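Local coordinates for tryptophan halogenase (PDB 2PYX), which probably acts as a flavin-dependent monooxygenase of the tryptophan halogenase family, binding FAD and possibly a tryptophan-like substrate, at residues A[109-114]-A[466-471]; A[114-119]-A[139-144]; A[438-443]-A[472-477]. All coordinates share one frame; numbering follows the deposited sequence.

Contact 1 uses helix 462-471 itself, contact 3 the loop that follows it, and contact 2 the loop that follows strand 108-112. Contact 1 is the buried one. It sets strand 108-112 against the helix by ring packing, one phenol bond and a bridging water, close to the predicted tryptophan site. Contact 2 continues from it through Ser114 and is only partly buried. Its chemistry is polar, with backbone and amide bonds between a loop and the end of helix 137-141. Contact 3, also partly buried, lies farther out, away from the annotated sites. One threonine hydroxyl and the Phe474 ring edge meet carbonyls of helix 434-443.

Contact 1. Residues A[109-114]-A[466-471]; sequences YLHPFS and QYVLYG
Pro112 sets CD and CG over one face of the Tyr467 ring, and this is the tight part of the contact. Pro112 CD sits 3.3 Å from the centroid of the Tyr467 ring, only 5° off the ring normal, a CH-pi contact over the middle of the face. Pro112 CG reaches Tyr467 CZ at 3.4 Å. The Tyr467 ring swings over the proline because its CG stands anti to the carbonyl carbon (chi1 -78°). Its hydroxyl then donates to Ser114 O at 2.8 Å. That oxygen lies at the ring edge, and the donor is tilted 29° from the carbonyl plane. Face and hydroxyl together fix the rotation of the phenol.

At the other end Tyr109 turns one face to Gly471, with Gly471 C offset toward the rim. Tyr109 CD1 is 3.7 Å from Gly471 CA, so the ring lies against bare backbone. Tyr109 OH meets both methyls of Val468, the nearer being CG1 at 3.6 Å. The looser part lies between. There two backbone carbonyls do not meet directly; a water joins them, donating to Leu110 O at 2.8 Å and to Tyr467 O at 2.7 Å.

The His111 ring is set obliquely to Tyr467. The contact joins strand 108-112 to helix 462-471, which run antiparallel. Apolar packing and one phenol bond hold them together, while His111 turns ND1 to Glu361 and NE2 to Ser464. Glu361 is a predicted tryptophan-binding residue, so the contact adjoins that site, and the histidine bond may hold Glu361 in position.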
loop_
_atom_site.group_PDB
_atom_site.type_symbol
_atom_site.label_atom_id
_atom_site.label_comp_id
_atom_site.label_asym_id
_atom_site.label_seq_id
_atom_site.Cartn_x
_atom_site.Cartn_y
_atom_site.Cartn_z
ATOM N N TYR A 109 7.073 15.881 -8.351
ATOM C CA TYR A 109 6.067 15.336 -9.256
ATOM C C TYR A 109 5.064 14.489 -8.467
ATOM O O TYR A 109 5.330 14.071 -7.340
ATOM C CB TYR A 109 6.717 14.535 -10.384
ATOM C CG TYR A 109 7.118 13.138 -9.976
ATOM C CD1 TYR A 109 6.226 12.081 -10.063
ATOM C CD2 TYR A 109 8.376 12.869 -9.436
ATOM C CE1 TYR A 109 6.593 10.794 -9.702
ATOM C CE2 TYR A 109 8.747 11.573 -9.030
ATOM C CZ TYR A 109 7.832 10.539 -9.149
ATOM O OH TYR A 109 8.198 9.257 -8.749
ATOM N N LEU A 110 3.903 14.269 -9.082
ATOM C CA LEU A 110 2.829 13.494 -8.476
ATOM C C LEU A 110 2.629 12.149 -9.145
ATOM O O LEU A 110 2.649 12.057 -10.369
ATOM C CB LEU A 110 1.483 14.251 -8.543
ATOM C CG LEU A 110 0.334 13.575 -7.778
ATOM C CD1 LEU A 110 0.543 13.462 -6.264
ATOM C CD2 LEU A 110 -0.988 14.281 -8.113
ATOM N N HIS A 111 2.447 11.122 -8.313
ATOM C CA HIS A 111 1.939 9.838 -8.736
ATOM C C HIS A 111 0.530 9.769 -8.185
ATOM O O HIS A 111 0.333 9.433 -7.026
ATOM C CB HIS A 111 2.823 8.668 -8.254
ATOM C CG HIS A 111 2.238 7.313 -8.523
ATOM N ND1 HIS A 111 2.688 6.170 -7.896
ATOM C CD2 HIS A 111 1.195 6.925 -9.298
ATOM C CE1 HIS A 111 1.976 5.135 -8.305
ATOM N NE2 HIS A 111 1.054 5.567 -9.145
ATOM N N PRO A 112 -0.466 10.141 -9.025
ATOM C CA PRO A 112 -1.847 10.204 -8.542
ATOM C C PRO A 112 -2.504 8.827 -8.535
ATOM O O PRO A 112 -2.056 7.925 -9.259
ATOM C CB PRO A 112 -2.537 11.077 -9.568
ATOM C CG PRO A 112 -1.792 10.955 -10.747
ATOM C CD PRO A 112 -0.374 10.509 -10.441
ATOM N N PHE A 113 -3.562 8.657 -7.742
ATOM C CA PHE A 113 -4.387 7.458 -7.809
ATOM C C PHE A 113 -5.346 7.438 -9.031
ATOM O O PHE A 113 -5.720 6.342 -9.518
ATOM C CB PHE A 113 -5.192 7.233 -6.525
ATOM C CG PHE A 113 -4.384 6.737 -5.358
ATOM C CD1 PHE A 113 -3.330 5.850 -5.558
ATOM C CD2 PHE A 113 -4.745 7.069 -4.058
ATOM C CE1 PHE A 113 -2.608 5.387 -4.481
ATOM C CE2 PHE A 113 -4.044 6.606 -2.972
ATOM C CZ PHE A 113 -2.973 5.725 -3.207
ATOM N N SER A 114 -5.725 8.608 -9.549
ATOM C CA SER A 114 -6.605 8.667 -10.707
ATOM C C SER A 114 -5.894 8.125 -11.933
ATOM O O SER A 114 -4.717 8.449 -12.174
ATOM C CB SER A 114 -6.987 10.098 -11.033
ATOM O OG SER A 114 -7.992 10.613 -10.205
ATOM N N GLN A 466 3.984 4.898 -15.976
ATOM C CA GLN A 466 4.050 6.141 -16.740
ATOM C C GLN A 466 4.197 7.354 -15.833
ATOM O O GLN A 466 4.997 8.251 -16.093
ATOM C CB GLN A 466 2.775 6.297 -17.580
ATOM C CG GLN A 466 2.595 5.181 -18.615
ATOM C CD GLN A 466 1.241 5.211 -19.304
ATOM O OE1 GLN A 466 0.297 5.871 -18.832
ATOM N NE2 GLN A 466 1.153 4.526 -20.457
ATOM N N TYR A 467 3.424 7.389 -14.760
ATOM C CA TYR A 467 3.458 8.559 -13.876
ATOM C C TYR A 467 4.843 8.741 -13.262
ATOM O O TYR A 467 5.320 9.862 -13.126
ATOM C CB TYR A 467 2.448 8.446 -12.757
ATOM C CG TYR A 467 1.041 8.734 -13.137
ATOM C CD1 TYR A 467 0.685 9.962 -13.723
ATOM C CD2 TYR A 467 0.033 7.839 -12.840
ATOM C CE1 TYR A 467 -0.676 10.247 -14.027
ATOM C CE2 TYR A 467 -1.342 8.151 -13.130
ATOM C CZ TYR A 467 -1.663 9.345 -13.735
ATOM O OH TYR A 467 -3.006 9.635 -13.999
ATOM N N VAL A 468 5.474 7.644 -12.836
ATOM C CA VAL A 468 6.809 7.731 -12.256
ATOM C C VAL A 468 7.845 8.020 -13.336
ATOM O O VAL A 468 8.664 8.945 -13.191
ATOM C CB VAL A 468 7.158 6.475 -11.423
ATOM C CG1 VAL A 468 8.643 6.505 -10.983
ATOM C CG2 VAL A 468 6.263 6.410 -10.195
ATOM N N LEU A 469 7.846 7.250 -14.417
ATOM C CA LEU A 469 8.853 7.407 -15.456
ATOM C C LEU A 469 8.884 8.847 -15.964
ATOM O O LEU A 469 9.944 9.459 -16.074
ATOM C CB LEU A 469 8.569 6.433 -16.602
ATOM C CG LEU A 469 9.646 6.186 -17.638
ATOM C CD1 LEU A 469 10.857 5.490 -17.050
ATOM C CD2 LEU A 469 9.131 5.334 -18.779
ATOM N N TYR A 470 7.718 9.366 -16.324
ATOM C CA TYR A 470 7.633 10.698 -16.913
ATOM C C TYR A 470 7.542 11.793 -15.870
ATOM O O TYR A 470 7.910 12.944 -16.148
ATOM C CB TYR A 470 6.525 10.765 -17.949
ATOM C CG TYR A 470 6.801 9.774 -19.067
ATOM C CD1 TYR A 470 7.997 9.797 -19.805
ATOM C CD2 TYR A 470 5.929 8.717 -19.306
ATOM C CE1 TYR A 470 8.299 8.846 -20.746
ATOM C CE2 TYR A 470 6.229 7.760 -20.289
ATOM C CZ TYR A 470 7.389 7.811 -21.001
ATOM O OH TYR A 470 7.695 6.853 -21.938
ATOM N N GLY A 471 7.088 11.480 -14.663
ATOM C CA GLY A 471 7.254 12.405 -13.558
ATOM C C GLY A 471 8.708 12.792 -13.366
ATOM O O GLY A 471 9.018 13.961 -13.032
HETATM O O HOH W 1 3.629 11.973 -12.960
#

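Contact 2. Residues A[114-119]-A[139-144]; sequences SLPHGH and EAVCSQ
Ser114 OG lies anti to its own carbonyl carbon (chi1 -79°), which turns the hydroxyl toward Gln144. The Gln144 chain is extended beyond CG, and this carries its amide across to the serine. Gln144 OE1 accepts from Ser114 N at 2.9 Å, with an N-H...O angle of 158°. The donor comes in tilted 31° from the plane of the amide carbonyl. Ser114 OG is also 3.1 Å from Gln144 OE1, but that bond is weak and not settled, since Asn166 OD1 competes for the hydroxyl in another weak bond. A water extends the polar group, lying 3.1 Å from Ser114 OG and accepting from Ser143 N at 2.9 Å. The amide nitrogen NE2 bonds to Asn167 and Gln90. With both ends engaged, the Gln144 amide is held in one orientation.

The second grip is made by backbone. His117 N donates to Val141 O at 2.7 Å, in the carbonyl plane. Val141 ends the helical part here, and Cys142 leaves helical geometry, so the loop takes up a carbonyl at the helix C-terminus. Pro116 CA makes a CA-H...O contact to the same Val141 O at 3.5 Å. The Pro116 and Val141 side chains run side by side, CB to CG2 3.9 Å. Pro116 also begins a type II turn that ends at His119.

The loop after strand 108-112 is thus tied to the end of helix 137-141 and the start of helix 144-149. Tyr467 of helix 462-471 packs against Pro116 and Val141, while helix 484-507 meets His117 and Ser143.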
loop_
_atom_site.group_PDB
_atom_site.type_symbol
_atom_site.label_atom_id
_atom_site.label_comp_id
_atom_site.label_asym_id
_atom_site.label_seq_id
_atom_site.Cartn_x
_atom_site.Cartn_y
_atom_site.Cartn_z
ATOM N N SER A 114 -5.725 8.608 -9.549
ATOM C CA SER A 114 -6.605 8.667 -10.707
ATOM C C SER A 114 -5.894 8.125 -11.933
ATOM O O SER A 114 -4.717 8.449 -12.174
ATOM C CB SER A 114 -6.987 10.098 -11.033
ATOM O OG SER A 114 -7.992 10.613 -10.205
ATOM N N LEU A 115 -6.576 7.324 -12.744
ATOM C CA LEU A 115 -6.014 6.904 -14.031
ATOM C C LEU A 115 -6.075 8.036 -15.049
ATOM O O LEU A 115 -6.939 8.926 -14.956
ATOM C CB LEU A 115 -6.729 5.672 -14.583
ATOM C CG LEU A 115 -6.666 4.429 -13.694
ATOM C CD1 LEU A 115 -7.534 3.350 -14.290
ATOM C CD2 LEU A 115 -5.251 3.936 -13.555
ATOM N N PRO A 116 -5.192 7.992 -16.049
ATOM C CA PRO A 116 -5.183 9.003 -17.089
ATOM C C PRO A 116 -6.541 9.160 -17.735
ATOM O O PRO A 116 -7.213 8.177 -17.980
ATOM C CB PRO A 116 -4.167 8.451 -18.074
ATOM C CG PRO A 116 -3.156 7.764 -17.176
ATOM C CD PRO A 116 -4.049 7.054 -16.212
ATOM N N HIS A 117 -6.920 10.394 -17.995
ATOM C CA HIS A 117 -8.239 10.665 -18.563
ATOM C C HIS A 117 -8.436 9.958 -19.887
ATOM O O HIS A 117 -7.522 9.886 -20.704
ATOM C CB HIS A 117 -8.416 12.140 -18.759
ATOM C CG HIS A 117 -9.814 12.523 -19.115
ATOM N ND1 HIS A 117 -10.816 12.612 -18.173
ATOM C CD2 HIS A 117 -10.359 12.913 -20.289
ATOM C CE1 HIS A 117 -11.936 12.988 -18.770
ATOM N NE2 HIS A 117 -11.680 13.191 -20.048
ATOM N N GLY A 118 -9.642 9.436 -20.083
ATOM C CA GLY A 118 -9.991 8.710 -21.317
ATOM C C GLY A 118 -9.301 7.383 -21.514
ATOM O O GLY A 118 -9.222 6.895 -22.634
ATOM N N HIS A 119 -8.817 6.770 -20.433
ATOM C CA HIS A 119 -8.063 5.522 -20.524
ATOM C C HIS A 119 -8.819 4.373 -21.214
ATOM O O HIS A 119 -8.201 3.521 -21.835
ATOM C CB HIS A 119 -7.555 5.097 -19.137
ATOM C CG HIS A 119 -8.628 4.888 -18.124
ATOM N ND1 HIS A 119 -9.234 3.666 -17.922
ATOM C CD2 HIS A 119 -9.186 5.740 -17.234
ATOM C CE1 HIS A 119 -10.133 3.782 -16.963
ATOM N NE2 HIS A 119 -10.125 5.028 -16.530
ATOM N N GLU A 139 -0.210 16.718 -15.166
ATOM C CA GLU A 139 -1.153 17.805 -15.487
ATOM C C GLU A 139 -1.930 17.550 -16.781
ATOM O O GLU A 139 -3.120 17.907 -16.864
ATOM C CB GLU A 139 -0.435 19.133 -15.563
ATOM C CG GLU A 139 -1.438 20.295 -15.742
ATOM C CD GLU A 139 -0.816 21.674 -15.677
ATOM O OE1 GLU A 139 0.282 21.839 -15.103
ATOM O OE2 GLU A 139 -1.444 22.608 -16.222
ATOM N N ALA A 140 -1.263 16.967 -17.783
ATOM C CA ALA A 140 -1.877 16.748 -19.079
ATOM C C ALA A 140 -3.005 15.731 -19.033
ATOM O O ALA A 140 -3.954 15.835 -19.825
ATOM C CB ALA A 140 -0.840 16.327 -20.103
ATOM N N VAL A 141 -2.932 14.729 -18.138
ATOM C CA VAL A 141 -3.830 13.575 -18.217
ATOM C C VAL A 141 -4.722 13.376 -17.013
ATOM O O VAL A 141 -5.578 12.510 -17.019
ATOM C CB VAL A 141 -3.088 12.234 -18.484
ATOM C CG1 VAL A 141 -2.212 12.320 -19.716
ATOM C CG2 VAL A 141 -2.271 11.823 -17.277
ATOM N N CYS A 142 -4.534 14.150 -15.956
ATOM C CA CYS A 142 -5.410 13.994 -14.811
ATOM C C CYS A 142 -5.648 15.336 -14.165
ATOM O O CYS A 142 -5.026 16.330 -14.517
ATOM C CB CYS A 142 -4.871 12.966 -13.786
ATOM S SG CYS A 142 -3.566 13.601 -12.652
ATOM N N SER A 143 -6.643 15.377 -13.290
ATOM C CA SER A 143 -6.957 16.624 -12.584
ATOM C C SER A 143 -6.287 16.687 -11.218
ATOM O O SER A 143 -6.154 17.750 -10.627
ATOM C CB SER A 143 -8.479 16.814 -12.441
ATOM O OG SER A 143 -9.058 15.787 -11.662
ATOM N N GLN A 144 -5.815 15.550 -10.704
ATOM C CA GLN A 144 -5.303 15.515 -9.329
ATOM C C GLN A 144 -4.035 16.284 -9.087
ATOM O O GLN A 144 -3.752 16.694 -7.961
ATOM C CB GLN A 144 -5.077 14.061 -8.888
ATOM C CG GLN A 144 -6.313 13.473 -8.351
ATOM C CD GLN A 144 -6.191 12.029 -7.887
ATOM O OE1 GLN A 144 -5.475 11.256 -8.488
ATOM N NE2 GLN A 144 -6.969 11.658 -6.857
HETATM O O HOH W 2 -7.977 13.032 -12.121
#

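Contact 3. Residues A[438-443]-A[472-477]; sequences AMLELW and MSFNTQ
Thr476 OG1 donates to Trp443 O at 2.7 Å, and the hydroxyl lies nearly in line with the C=O bond (C=O...O angle 167°). The Thr476 CG2 methyl lies by the same Trp443 O, at 3.4 Å. Phe474 brings its ring edge to this carbonyl too: CE2 is 3.5 Å from Trp443 O, close to the ring plane. Phe474 CZ lies 3.8 Å from Leu440 O, again at the edge. The Phe474 ring therefore presents its C-H rim to two carbonyls in the C-terminal part of helix 434-443. Its apolar neighbours are looser, with Trp443 CB 4.1 Å from Phe474 CE2 and Leu440 CD2 4.4 Å from Phe474 CE1.

Phe474 reaches this place because its CG is anti to the backbone N (chi1 -174°). Its backbone is set by a Schellman motif that ends helix 462-471. Ser473, with positive phi, is the C-prime residue; Phe474 N bonds to Leu469 O and Ser473 N to Tyr470 O. The chain thus leaves one helix and turns toward the C-terminal part of the other.

Farther out, Thr476 OG1 is also bonded to Tyr470 OH, so the threonine hydroxyl links the carbonyl to helix 462-471. The Trp443 indole points elsewhere, with NE1 held by Asp452. Leu469 packs on both Trp443 and Phe474. Leu440 also touches Leu410 and Val413 of helix 383-413.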
loop_
_atom_site.group_PDB
_atom_site.type_symbol
_atom_site.label_atom_id
_atom_site.label_comp_id
_atom_site.label_asym_id
_atom_site.label_seq_id
_atom_site.Cartn_x
_atom_site.Cartn_y
_atom_site.Cartn_z
ATOM N N ALA A 438 15.314 -4.771 -18.534
ATOM C CA ALA A 438 14.688 -4.956 -19.846
ATOM C C ALA A 438 13.691 -3.854 -20.137
ATOM O O ALA A 438 13.597 -3.328 -21.262
ATOM C CB ALA A 438 14.037 -6.312 -19.960
HETATM N N MSE A 439 12.913 -3.493 -19.127
HETATM C CA MSE A 439 11.923 -2.429 -19.290
HETATM C C MSE A 439 12.553 -1.074 -19.531
HETATM O O MSE A 439 12.101 -0.297 -20.365
HETATM C CB MSE A 439 10.998 -2.358 -18.099
HETATM C CG MSE A 439 10.013 -3.501 -18.005
HETATM SE SE MSE A 439 8.788 -3.611 -19.593
HETATM C CE MSE A 439 9.575 -4.722 -19.994
ATOM N N LEU A 440 13.601 -0.778 -18.778
ATOM C CA LEU A 440 14.298 0.502 -18.933
ATOM C C LEU A 440 14.849 0.678 -20.339
ATOM O O LEU A 440 14.829 1.767 -20.886
ATOM C CB LEU A 440 15.421 0.614 -17.894
ATOM C CG LEU A 440 14.929 0.876 -16.469
ATOM C CD1 LEU A 440 16.085 0.690 -15.492
ATOM C CD2 LEU A 440 14.229 2.218 -16.327
ATOM N N GLU A 441 15.319 -0.417 -20.923
ATOM C CA GLU A 441 15.794 -0.393 -22.295
ATOM C C GLU A 441 14.624 -0.200 -23.257
ATOM O O GLU A 441 14.684 0.659 -24.144
ATOM C CB GLU A 441 16.590 -1.658 -22.596
ATOM C CG GLU A 441 17.027 -1.813 -24.026
ATOM C CD GLU A 441 17.662 -3.170 -24.289
ATOM O OE1 GLU A 441 16.951 -4.236 -24.441
ATOM O OE2 GLU A 441 18.909 -3.143 -24.389
ATOM N N LEU A 442 13.548 -0.976 -23.084
ATOM C CA LEU A 442 12.398 -0.843 -23.958
ATOM C C LEU A 442 11.796 0.548 -23.901
ATOM O O LEU A 442 11.433 1.115 -24.944
ATOM C CB LEU A 442 11.354 -1.893 -23.587
ATOM C CG LEU A 442 10.090 -1.937 -24.426
ATOM C CD1 LEU A 442 10.444 -2.210 -25.867
ATOM C CD2 LEU A 442 9.116 -2.974 -23.890
ATOM N N TRP A 443 11.724 1.131 -22.698
ATOM C CA TRP A 443 11.035 2.398 -22.519
ATOM C C TRP A 443 11.823 3.575 -23.077
ATOM O O TRP A 443 11.252 4.649 -23.223
ATOM C CB TRP A 443 10.668 2.598 -21.059
ATOM C CG TRP A 443 9.677 1.617 -20.568
ATOM C CD1 TRP A 443 8.751 0.930 -21.322
ATOM C CD2 TRP A 443 9.449 1.222 -19.206
ATOM N NE1 TRP A 443 7.967 0.145 -20.500
ATOM C CE2 TRP A 443 8.370 0.299 -19.207
ATOM C CE3 TRP A 443 10.064 1.531 -17.990
ATOM C CZ2 TRP A 443 7.913 -0.310 -18.032
ATOM C CZ3 TRP A 443 9.603 0.912 -16.833
ATOM C CH2 TRP A 443 8.552 0.007 -16.875
HETATM N N MSE A 472 9.590 11.830 -13.552
HETATM C CA MSE A 472 11.013 12.018 -13.371
HETATM C C MSE A 472 11.755 12.341 -14.659
HETATM O O MSE A 472 12.973 12.209 -14.744
HETATM C CB MSE A 472 11.600 10.795 -12.647
HETATM C CG MSE A 472 10.959 10.579 -11.316
HETATM SE SE MSE A 472 11.848 9.139 -10.286
HETATM C CE MSE A 472 13.640 10.051 -10.002
ATOM N N SER A 473 11.025 12.787 -15.683
ATOM C CA SER A 473 11.620 13.363 -16.898
ATOM C C SER A 473 12.420 12.396 -17.748
ATOM O O SER A 473 13.308 12.795 -18.513
ATOM C CB SER A 473 12.462 14.583 -16.550
ATOM O OG SER A 473 11.632 15.536 -15.920
ATOM N N PHE A 474 12.068 11.111 -17.667
ATOM C CA PHE A 474 12.727 10.121 -18.512
ATOM C C PHE A 474 12.416 10.366 -19.983
ATOM O O PHE A 474 11.276 10.700 -20.319
ATOM C CB PHE A 474 12.229 8.746 -18.093
ATOM C CG PHE A 474 12.922 7.587 -18.771
ATOM C CD1 PHE A 474 13.983 6.949 -18.176
ATOM C CD2 PHE A 474 12.417 7.050 -19.971
ATOM C CE1 PHE A 474 14.555 5.831 -18.750
ATOM C CE2 PHE A 474 13.004 5.955 -20.531
ATOM C CZ PHE A 474 14.061 5.342 -19.938
ATOM N N ASN A 475 13.412 10.224 -20.845
ATOM C CA ASN A 475 13.217 10.466 -22.278
ATOM C C ASN A 475 12.876 9.199 -23.050
ATOM O O ASN A 475 13.591 8.203 -22.953
ATOM C CB ASN A 475 14.469 11.093 -22.884
ATOM C CG ASN A 475 14.706 12.511 -22.410
ATOM O OD1 ASN A 475 15.809 12.843 -22.006
ATOM N ND2 ASN A 475 13.690 13.362 -22.493
ATOM N N THR A 476 11.788 9.281 -23.824
ATOM C CA THR A 476 11.334 8.197 -24.688
ATOM C C THR A 476 11.282 8.758 -26.103
ATOM O O THR A 476 10.777 9.873 -26.320
ATOM C CB THR A 476 9.966 7.690 -24.262
ATOM O OG1 THR A 476 10.082 7.098 -22.965
ATOM C CG2 THR A 476 9.413 6.683 -25.194
ATOM N N GLN A 477 11.826 7.998 -27.046
ATOM C CA GLN A 477 11.783 8.347 -28.466
ATOM C C GLN A 477 10.358 8.594 -28.916
ATOM O O GLN A 477 9.448 7.809 -28.594
ATOM C CB GLN A 477 12.434 7.224 -29.287
ATOM C CG GLN A 477 12.588 7.463 -30.791
ATOM C CD GLN A 477 13.561 6.513 -31.398
ATOM O OE1 GLN A 477 13.263 5.344 -31.571
ATOM N NE2 GLN A 477 14.757 7.002 -31.718
#